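Local coordinates for Ketoacyl_synth_N domain-containing protein (Photorhabdus luminescens subsp. laumondii, PDB 6SMO) that probably acts as a ketosynthase-type subunit of the thiolase superfamily, related to 3-oxoacyl-[acyl-carrier-protein] synthases, and contributes to a pocket that holds a pentaoxo-dodecanal, at residues C242-F247 and C364-S369; E267-N272 and K297-S302; V276-G281 and I352-F357. All blocks are in the same frame, centred on the assembly; numbering follows the deposited sequence.

Contact 1: residues C242-F247 and C364-S369; sequences CELTGF and CALSFS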
loop_
_atom_site.group_PDB
_atom_site.type_symbol
_atom_site.label_atom_id
_atom_site.label_comp_id
_atom_site.label_asym_id
_atom_site.label_seq_id
_atom_site.Cartn_x
_atom_site.Cartn_y
_atom_site.Cartn_z
ATOM N N CYS C 242 -0.292 27.089 9.577
ATOM C CA CYS C 242 0.090 27.597 8.233
ATOM C C CYS C 242 -0.866 27.044 7.169
ATOM O O CYS C 242 -1.714 26.198 7.516
ATOM C CB CYS C 242 1.528 27.213 7.899
ATOM S SG CYS C 242 1.796 25.424 7.814
ATOM N N GLU C 243 -0.724 27.519 5.927
ATOM C CA GLU C 243 -1.514 27.083 4.745
ATOM C C GLU C 243 -0.585 26.352 3.768
ATOM O O GLU C 243 0.493 26.899 3.468
ATOM C CB GLU C 243 -2.165 28.293 4.070
ATOM C CG GLU C 243 -3.165 27.925 2.988
ATOM C CD GLU C 243 -3.830 29.101 2.293
ATOM O OE1 GLU C 243 -3.364 30.244 2.477
ATOM O OE2 GLU C 243 -4.817 28.870 1.566
ATOM N N LEU C 244 -0.987 25.165 3.299
ATOM C CA LEU C 244 -0.288 24.421 2.215
ATOM C C LEU C 244 -0.708 25.027 0.872
ATOM O O LEU C 244 -1.871 24.825 0.467
ATOM C CB LEU C 244 -0.630 22.929 2.298
ATOM C CG LEU C 244 0.307 22.001 1.521
ATOM C CD1 LEU C 244 0.417 20.645 2.201
ATOM C CD2 LEU C 244 -0.146 21.835 0.076
ATOM N N THR C 245 0.209 25.748 0.220
ATOM C CA THR C 245 -0.058 26.607 -0.966
ATOM C C THR C 245 0.244 25.852 -2.267
ATOM O O THR C 245 -0.458 26.119 -3.262
ATOM C CB THR C 245 0.738 27.915 -0.873
ATOM O OG1 THR C 245 2.036 27.615 -0.361
ATOM C CG2 THR C 245 0.066 28.943 0.012
ATOM N N GLY C 246 1.236 24.954 -2.266
ATOM C CA GLY C 246 1.698 24.254 -3.482
ATOM C C GLY C 246 2.321 22.900 -3.186
ATOM O O GLY C 246 2.854 22.717 -2.072
ATOM N N PHE C 247 2.251 21.986 -4.160
ATOM C CA PHE C 247 2.868 20.634 -4.134
ATOM C C PHE C 247 3.472 20.325 -5.509
ATOM O O PHE C 247 2.810 20.588 -6.534
ATOM C CB PHE C 247 1.837 19.576 -3.730
ATOM C CG PHE C 247 2.320 18.153 -3.853
ATOM C CD1 PHE C 247 3.491 17.747 -3.230
ATOM C CD2 PHE C 247 1.606 17.218 -4.587
ATOM C CE1 PHE C 247 3.938 16.438 -3.341
ATOM C CE2 PHE C 247 2.054 15.909 -4.696
ATOM C CZ PHE C 247 3.218 15.522 -4.071
ATOM N N CYS C 364 10.517 16.070 -5.587
ATOM C CA CYS C 364 9.310 16.389 -4.781
ATOM C C CYS C 364 9.574 17.636 -3.931
ATOM O O CYS C 364 10.703 17.777 -3.423
ATOM C CB CYS C 364 8.924 15.211 -3.896
ATOM S SG CYS C 364 8.516 13.715 -4.837
ATOM N N ALA C 365 8.571 18.506 -3.793
ATOM C CA ALA C 365 8.649 19.751 -2.994
ATOM C C ALA C 365 7.254 20.155 -2.500
ATOM O O ALA C 365 6.277 19.968 -3.252
ATOM C CB ALA C 365 9.284 20.850 -3.808
ATOM N N LEU C 366 7.188 20.689 -1.275
ATOM C CA LEU C 366 5.957 21.214 -0.626
ATOM C C LEU C 366 6.161 22.695 -0.290
ATOM O O LEU C 366 7.303 23.072 0.048
ATOM C CB LEU C 366 5.668 20.396 0.637
ATOM C CG LEU C 366 5.077 19.006 0.402
ATOM C CD1 LEU C 366 5.263 18.124 1.626
ATOM C CD2 LEU C 366 3.606 19.097 0.028
ATOM N N SER C 367 5.091 23.491 -0.379
ATOM C CA SER C 367 5.072 24.949 -0.088
ATOM C C SER C 367 4.095 25.233 1.060
ATOM O O SER C 367 2.906 24.891 0.919
ATOM C CB SER C 367 4.713 25.738 -1.321
ATOM O OG SER C 367 4.631 27.126 -1.030
ATOM N N PHE C 368 4.594 25.832 2.148
ATOM C CA PHE C 368 3.806 26.252 3.338
ATOM C C PHE C 368 3.925 27.772 3.505
ATOM O O PHE C 368 5.054 28.291 3.424
ATOM C CB PHE C 368 4.283 25.507 4.587
ATOM C CG PHE C 368 4.075 24.016 4.535
ATOM C CD1 PHE C 368 2.875 23.452 4.938
ATOM C CD2 PHE C 368 5.076 23.176 4.070
ATOM C CE1 PHE C 368 2.682 22.080 4.885
ATOM C CE2 PHE C 368 4.882 21.804 4.017
ATOM C CZ PHE C 368 3.685 21.259 4.423
ATOM N N SER C 369 2.794 28.450 3.729
ATOM C CA SER C 369 2.681 29.930 3.837
ATOM C C SER C 369 2.022 30.315 5.167
ATOM O O SER C 369 1.138 29.569 5.628
ATOM C CB SER C 369 1.925 30.495 2.664
ATOM O OG SER C 369 2.594 30.199 1.448
#

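Contact 2: residues E267-N272 and K297-S302; sequences ELFNHN and KEIKTS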
loop_
_atom_site.group_PDB
_atom_site.type_symbol
_atom_site.label_atom_id
_atom_site.label_comp_id
_atom_site.label_asym_id
_atom_site.label_seq_id
_atom_site.Cartn_x
_atom_site.Cartn_y
_atom_site.Cartn_z
ATOM N N GLU C 267 8.967 27.745 -9.122
ATOM C CA GLU C 267 7.603 28.277 -9.400
ATOM C C GLU C 267 6.797 28.383 -8.097
ATOM O O GLU C 267 5.899 29.247 -8.042
ATOM C CB GLU C 267 6.869 27.403 -10.422
ATOM C CG GLU C 267 7.129 27.807 -11.863
ATOM C CD GLU C 267 6.563 26.860 -12.909
ATOM O OE1 GLU C 267 7.063 26.881 -14.051
ATOM O OE2 GLU C 267 5.623 26.106 -12.581
ATOM N N LEU C 268 7.099 27.545 -7.096
ATOM C CA LEU C 268 6.393 27.515 -5.782
ATOM C C LEU C 268 6.570 28.853 -5.049
ATOM O O LEU C 268 5.653 29.226 -4.292
ATOM C CB LEU C 268 6.927 26.362 -4.921
ATOM C CG LEU C 268 6.456 24.956 -5.295
ATOM C CD1 LEU C 268 7.115 23.917 -4.399
ATOM C CD2 LEU C 268 4.941 24.836 -5.208
ATOM N N PHE C 269 7.703 29.535 -5.256
ATOM C CA PHE C 269 8.097 30.778 -4.538
ATOM C C PHE C 269 7.135 31.928 -4.867
ATOM O O PHE C 269 6.881 32.749 -3.964
ATOM C CB PHE C 269 9.545 31.160 -4.863
ATOM C CG PHE C 269 10.580 30.405 -4.069
ATOM C CD1 PHE C 269 11.116 29.218 -4.544
ATOM C CD2 PHE C 269 11.013 30.877 -2.838
ATOM C CE1 PHE C 269 12.065 28.523 -3.809
ATOM C CE2 PHE C 269 11.962 30.181 -2.105
ATOM C CZ PHE C 269 12.485 29.005 -2.591
ATOM N N ASN C 270 6.622 31.983 -6.102
ATOM C CA ASN C 270 5.781 33.095 -6.627
ATOM C C ASN C 270 6.584 34.404 -6.561
ATOM O O ASN C 270 5.986 35.457 -6.257
ATOM C CB ASN C 270 4.436 33.192 -5.893
ATOM C CG ASN C 270 3.356 32.332 -6.517
ATOM O OD1 ASN C 270 3.609 31.195 -6.909
ATOM N ND2 ASN C 270 2.149 32.867 -6.611
ATOM N N HIS C 271 7.891 34.327 -6.840
ATOM C CA HIS C 271 8.855 35.462 -6.851
ATOM C C HIS C 271 8.909 36.141 -5.474
ATOM O O HIS C 271 9.146 37.366 -5.435
ATOM C CB HIS C 271 8.495 36.462 -7.961
ATOM C CG HIS C 271 8.398 35.860 -9.323
ATOM N ND1 HIS C 271 7.191 35.698 -9.976
ATOM C CD2 HIS C 271 9.349 35.389 -10.161
ATOM C CE1 HIS C 271 7.401 35.150 -11.155
ATOM N NE2 HIS C 271 8.717 34.951 -11.294
ATOM N N ASN C 272 8.708 35.381 -4.390
ATOM C CA ASN C 272 8.728 35.896 -2.992
ATOM C C ASN C 272 10.180 35.931 -2.500
ATOM O O ASN C 272 10.871 34.900 -2.627
ATOM C CB ASN C 272 7.839 35.064 -2.062
ATOM C CG ASN C 272 7.668 35.674 -0.686
ATOM O OD1 ASN C 272 7.977 36.845 -0.470
ATOM N ND2 ASN C 272 7.171 34.888 0.255
ATOM N N LYS C 297 15.413 31.875 -12.826
ATOM C CA LYS C 297 14.026 32.344 -12.547
ATOM C C LYS C 297 14.044 33.620 -11.691
ATOM O O LYS C 297 12.946 34.072 -11.302
ATOM C CB LYS C 297 13.225 31.236 -11.852
ATOM C CG LYS C 297 12.814 30.073 -12.746
ATOM C CD LYS C 297 11.695 30.417 -13.709
ATOM C CE LYS C 297 11.269 29.248 -14.573
ATOM N NZ LYS C 297 10.429 28.287 -13.821
ATOM N N GLU C 298 15.229 34.181 -11.418
ATOM C CA GLU C 298 15.423 35.422 -10.616
ATOM C C GLU C 298 14.767 35.246 -9.240
ATOM O O GLU C 298 13.928 36.092 -8.866
ATOM C CB GLU C 298 14.865 36.640 -11.361
ATOM C CG GLU C 298 15.770 37.150 -12.467
ATOM C CD GLU C 298 16.844 38.125 -12.011
ATOM O OE1 GLU C 298 17.117 39.090 -12.753
ATOM O OE2 GLU C 298 17.406 37.918 -10.917
ATOM N N ILE C 299 15.136 34.178 -8.524
ATOM C CA ILE C 299 14.689 33.891 -7.127
ATOM C C ILE C 299 15.887 34.090 -6.192
ATOM O O ILE C 299 16.971 33.553 -6.497
ATOM C CB ILE C 299 14.095 32.471 -7.007
ATOM C CG1 ILE C 299 13.001 32.209 -8.047
ATOM C CG2 ILE C 299 13.598 32.205 -5.592
ATOM C CD1 ILE C 299 11.803 33.130 -7.945
ATOM N N LYS C 300 15.685 34.837 -5.102
ATOM C CA LYS C 300 16.709 35.117 -4.060
ATOM C C LYS C 300 16.126 34.723 -2.697
ATOM O O LYS C 300 15.176 35.391 -2.240
ATOM C CB LYS C 300 17.161 36.581 -4.111
ATOM C CG LYS C 300 16.054 37.629 -4.090
ATOM C CD LYS C 300 16.438 38.925 -4.774
ATOM C CE LYS C 300 16.385 38.833 -6.285
ATOM N NZ LYS C 300 16.867 40.078 -6.929
ATOM N N THR C 301 16.671 33.661 -2.095
ATOM C CA THR C 301 16.166 33.025 -0.849
ATOM C C THR C 301 17.353 32.572 0.012
ATOM O O THR C 301 18.491 32.570 -0.500
ATOM C CB THR C 301 15.218 31.864 -1.181
ATOM O OG1 THR C 301 14.779 31.273 0.042
ATOM C CG2 THR C 301 15.855 30.804 -2.055
ATOM N N SER C 302 17.081 32.210 1.269
ATOM C CA SER C 302 18.066 31.684 2.251
ATOM C C SER C 302 18.046 30.151 2.223
ATOM O O SER C 302 16.940 29.575 2.222
ATOM C CB SER C 302 17.782 32.212 3.634
ATOM O OG SER C 302 18.793 31.814 4.547
#

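Contact 3: residues V276-G281 and I352-F357; sequences VFIMDG and IIIQRF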
loop_
_atom_site.group_PDB
_atom_site.type_symbol
_atom_site.label_atom_id
_atom_site.label_comp_id
_atom_site.label_asym_id
_atom_site.label_seq_id
_atom_site.Cartn_x
_atom_site.Cartn_y
_atom_site.Cartn_z
ATOM N N VAL C 276 12.308 31.028 2.943
ATOM C CA VAL C 276 13.404 30.131 3.421
ATOM C C VAL C 276 13.274 28.790 2.689
ATOM O O VAL C 276 12.180 28.195 2.741
ATOM C CB VAL C 276 13.354 29.954 4.952
ATOM C CG1 VAL C 276 14.159 28.752 5.423
ATOM C CG2 VAL C 276 13.806 31.212 5.675
ATOM N N PHE C 277 14.350 28.342 2.037
ATOM C CA PHE C 277 14.410 27.070 1.269
ATOM C C PHE C 277 15.095 25.992 2.115
ATOM O O PHE C 277 16.318 26.088 2.339
ATOM C CB PHE C 277 15.140 27.272 -0.061
ATOM C CG PHE C 277 15.144 26.055 -0.952
ATOM C CD1 PHE C 277 14.003 25.681 -1.644
ATOM C CD2 PHE C 277 16.284 25.276 -1.087
ATOM C CE1 PHE C 277 14.003 24.558 -2.458
ATOM C CE2 PHE C 277 16.282 24.154 -1.903
ATOM C CZ PHE C 277 15.142 23.798 -2.586
ATOM N N ILE C 278 14.321 25.002 2.576
ATOM C CA ILE C 278 14.835 23.773 3.250
ATOM C C ILE C 278 15.178 22.752 2.159
ATOM O O ILE C 278 14.288 22.432 1.349
ATOM C CB ILE C 278 13.818 23.227 4.275
ATOM C CG1 ILE C 278 13.593 24.220 5.419
ATOM C CG2 ILE C 278 14.251 21.861 4.793
ATOM C CD1 ILE C 278 12.410 23.898 6.305
ATOM N N MET C 279 16.422 22.264 2.150
ATOM C CA MET C 279 16.980 21.405 1.069
ATOM C C MET C 279 16.992 19.939 1.522
ATOM O O MET C 279 16.817 19.687 2.733
ATOM C CB MET C 279 18.394 21.852 0.673
ATOM C CG MET C 279 19.404 21.878 1.810
ATOM S SD MET C 279 20.936 22.729 1.342
ATOM C CE MET C 279 21.795 21.420 0.469
ATOM N N ASP C 280 17.161 19.019 0.564
ATOM C CA ASP C 280 17.219 17.547 0.776
ATOM C C ASP C 280 18.400 17.224 1.701
ATOM O O ASP C 280 18.175 16.565 2.735
ATOM C CB ASP C 280 17.320 16.808 -0.563
ATOM C CG ASP C 280 17.317 15.293 -0.450
ATOM O OD1 ASP C 280 16.492 14.763 0.317
ATOM O OD2 ASP C 280 18.140 14.653 -1.133
ATOM N N GLY C 281 19.604 17.673 1.331
ATOM C CA GLY C 281 20.818 17.610 2.168
ATOM C C GLY C 281 21.458 16.231 2.191
ATOM O O GLY C 281 22.279 15.990 3.098
ATOM N N ILE C 352 7.755 28.981 3.722
ATOM C CA ILE C 352 8.854 27.969 3.763
ATOM C C ILE C 352 8.558 26.897 2.708
ATOM O O ILE C 352 7.457 26.312 2.751
ATOM C CB ILE C 352 9.014 27.365 5.174
ATOM C CG1 ILE C 352 9.344 28.441 6.213
ATOM C CG2 ILE C 352 10.055 26.254 5.168
ATOM C CD1 ILE C 352 9.280 27.962 7.646
ATOM N N ILE C 353 9.510 26.666 1.799
ATOM C CA ILE C 353 9.428 25.646 0.710
ATOM C C ILE C 353 10.479 24.566 0.988
ATOM O O ILE C 353 11.672 24.912 1.088
ATOM C CB ILE C 353 9.611 26.308 -0.672
ATOM C CG1 ILE C 353 8.454 27.263 -0.983
ATOM C CG2 ILE C 353 9.781 25.264 -1.767
ATOM C CD1 ILE C 353 8.802 28.345 -1.971
ATOM N N ILE C 354 10.036 23.311 1.111
ATOM C CA ILE C 354 10.888 22.126 1.428
ATOM C C ILE C 354 11.026 21.278 0.160
ATOM O O ILE C 354 10.000 21.058 -0.510
ATOM C CB ILE C 354 10.281 21.318 2.593
ATOM C CG1 ILE C 354 9.982 22.208 3.802
ATOM C CG2 ILE C 354 11.178 20.147 2.967
ATOM C CD1 ILE C 354 8.733 21.817 4.550
ATOM N N GLN C 355 12.247 20.827 -0.144
ATOM C CA GLN C 355 12.556 19.962 -1.314
ATOM C C GLN C 355 13.165 18.645 -0.826
ATOM O O GLN C 355 13.964 18.675 0.132
ATOM C CB GLN C 355 13.513 20.666 -2.278
ATOM C CG GLN C 355 13.596 19.995 -3.643
ATOM C CD GLN C 355 14.571 20.675 -4.571
ATOM O OE1 GLN C 355 14.214 21.121 -5.659
ATOM N NE2 GLN C 355 15.821 20.761 -4.144
ATOM N N ARG C 356 12.781 17.538 -1.468
ATOM C CA ARG C 356 13.391 16.192 -1.299
ATOM C C ARG C 356 13.456 15.507 -2.667
ATOM O O ARG C 356 12.629 15.842 -3.535
ATOM C CB ARG C 356 12.584 15.342 -0.312
ATOM C CG ARG C 356 13.015 15.487 1.141
ATOM C CD ARG C 356 13.240 14.137 1.791
ATOM N NE ARG C 356 14.404 13.460 1.232
ATOM C CZ ARG C 356 14.728 12.185 1.442
ATOM N NH1 ARG C 356 15.815 11.683 0.880
ATOM N NH2 ARG C 356 13.970 11.413 2.203
ATOM N N PHE C 357 14.409 14.592 -2.850
ATOM C CA PHE C 357 14.515 13.739 -4.063
ATOM C C PHE C 357 15.206 12.415 -3.720
ATOM O O PHE C 357 15.944 12.343 -2.718
ATOM C CB PHE C 357 15.205 14.487 -5.208
ATOM C CG PHE C 357 16.384 15.353 -4.846
ATOM C CD1 PHE C 357 17.645 14.802 -4.680
ATOM C CD2 PHE C 357 16.246 16.729 -4.735
ATOM C CE1 PHE C 357 18.735 15.605 -4.376
ATOM C CE2 PHE C 357 17.336 17.529 -4.430
ATOM C CZ PHE C 357 18.577 16.965 -4.251
#

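Contact 1: residues C242-F247 and C364-S369
C242-F247 and C364-S369 are antiparallel strand neighbours in the mixed sheet of this thiolase-type fold, with a classic beta bulge in the middle of the pairing. E243 and S369 form a hydrogen-bonded pair, E243 N reaching S369 O at 2.8 Å along an almost straight bond (175°). Past the non-hydrogen-bonded pair L244-F368 the register slips by one: T245 and G246 both face S367, whose O accepts T245 N and whose N gives to G246 O. T245 OG1 sits between its backbone N and carbonyl carbon (chi1 40°), a torsion that lets it hydrogen-bond S367 OG at 2.7 Å and S369 OG at 3.2 Å; S367 OG also has a weak hydrogen bond to Q351 NE2. E243, S367 and S369 lie on one face; L244, F247, L366 and F368 make the apolar face opposite. L244 CD1 rests near F368 CE1 (3.8 Å), C242 SG lies 3.7 Å from F368 CD1 in an oblique sulfur-aromatic contact, and L366 CD2 touches F247 CD1. Helices 161-175 and 319-329 pack here, Y168 meeting the F247 ring edge-to-face. Outside the pair, R4 takes the E243 carboxylate. The chemistry thus divides: hydroxyls gather at the bulge, while sulfur, leucine and phenylalanine groups bind sheet to helices.

Contact 2: residues E267-N272 and K297-S302
With CG of F269 anti to the carbonyl carbon (chi1 -81°) and CG2 of I299 anti to its own backbone N, ring and methyl are brought together: I299 CG2 stands over one face of F269, 4.0 Å from the ring centroid and 15° off the ring normal, a CH-pi contact displaced toward the rim of the ring. The other branch of I299 goes elsewhere. Its CG1 lies beside the backbone N and leads CD1 to H271, 3.9 Å from H271 CA and close to CD2 of the imidazole; the two side chains cross at about a right angle. K297 O lies at the edge of that ring, in its plane, 4.0 Å from H271 CD2. Farther along, T301 crosses the F269 side chain, its OG1 3.7 Å from F269 CE2; that hydroxyl is hydrogen-bonded to A275 O. The bent chain of K297 brings NZ to 3.7 Å from E267 OE1, a long salt bridge, and NZ also has a weak hydrogen bond to E263 O. No hydrogen bond joins the two segments. F269 is buried, with F294 edge-to-face and I353 and F277 of the adjoining strands against it. These surface loops lead into and out of a beta-alpha-beta unit, strand 275-278, helix 286-296 and strand 302-304, with a Schellman motif at E298 following the helix.

Contact 3: residues V276-G281 and I352-F357
V276-I278 pairs with I352-I354 as parallel strands, 4.9 Å apart at the closest approach of their axes. Three backbone bonds join them: V276 O accepts I353 N, I353 O accepts I278 N at 3.0 Å, and I278 O accepts Q355 N. The apolar contacts lie on both faces. On one, I278 CD1 reaches I352 CG2 at 3.5 Å, while I278 and I354 lie side by side and point the same way; helix 319-329 packs over these isoleucines. On the other, F277 CD1 lies 4.2 Å from I353 CG2. An amide meets a ring edge where the F277 side chain reaches forward along the strand to Q355, whose NE2 is 3.5 Å from F277 CZ, with ring and amide planes 84° apart. The Q355 amide is held by T265 through OE1 and, weakly, by E286 through NE2. Strand 275-278, helix 286-296 and strand 302-304 form a right-handed beta-alpha-beta crossover, as in the alpha/beta layers of the thiolase fold, and the helix packs on the F277 and Q355 side of the sheet. Past the last bridged pair, I278-I354, the polar contacts gather at D280. Its carboxylate, swung opposite its own N (chi1 -177°), reaches R356: OD1 takes NE at 2.6 Å and, weakly, NH1, in a buried salt bridge whose carboxylate and guanidinium planes are only 15° apart. The aromatic contact comes from F357, one face of which receives D280 CB, 4.0 Å from the ring centroid, and OD2, 3.4 Å from F357 CE1; F210 also stacks with this ring. The D280 backbone N is hydrogen-bonded to E286.

Contacts 1 and 3 belong to one mixed sheet, their centres about 11 Å apart: strands 351-356 and 362-369 are antiparallel neighbours, so the order 242-251, 362-369, 351-356, 275-278, 302-304 runs through both. F368 O to I352 N and C364 O to R356 N are probable hydrogen bonds between them. Contact 2, about 14 Å from contact 1 and 13 Å from contact 3 by centres, lies at the surface, where L268 packs on G246, A365 and S367 and F269 on I353 and F277. Along the chain contacts 2 and 3 both fall within the loop closed by contact 1, and their segments alternate. Pieces far apart in sequence are thereby brought into one run of strands and the loops beside it.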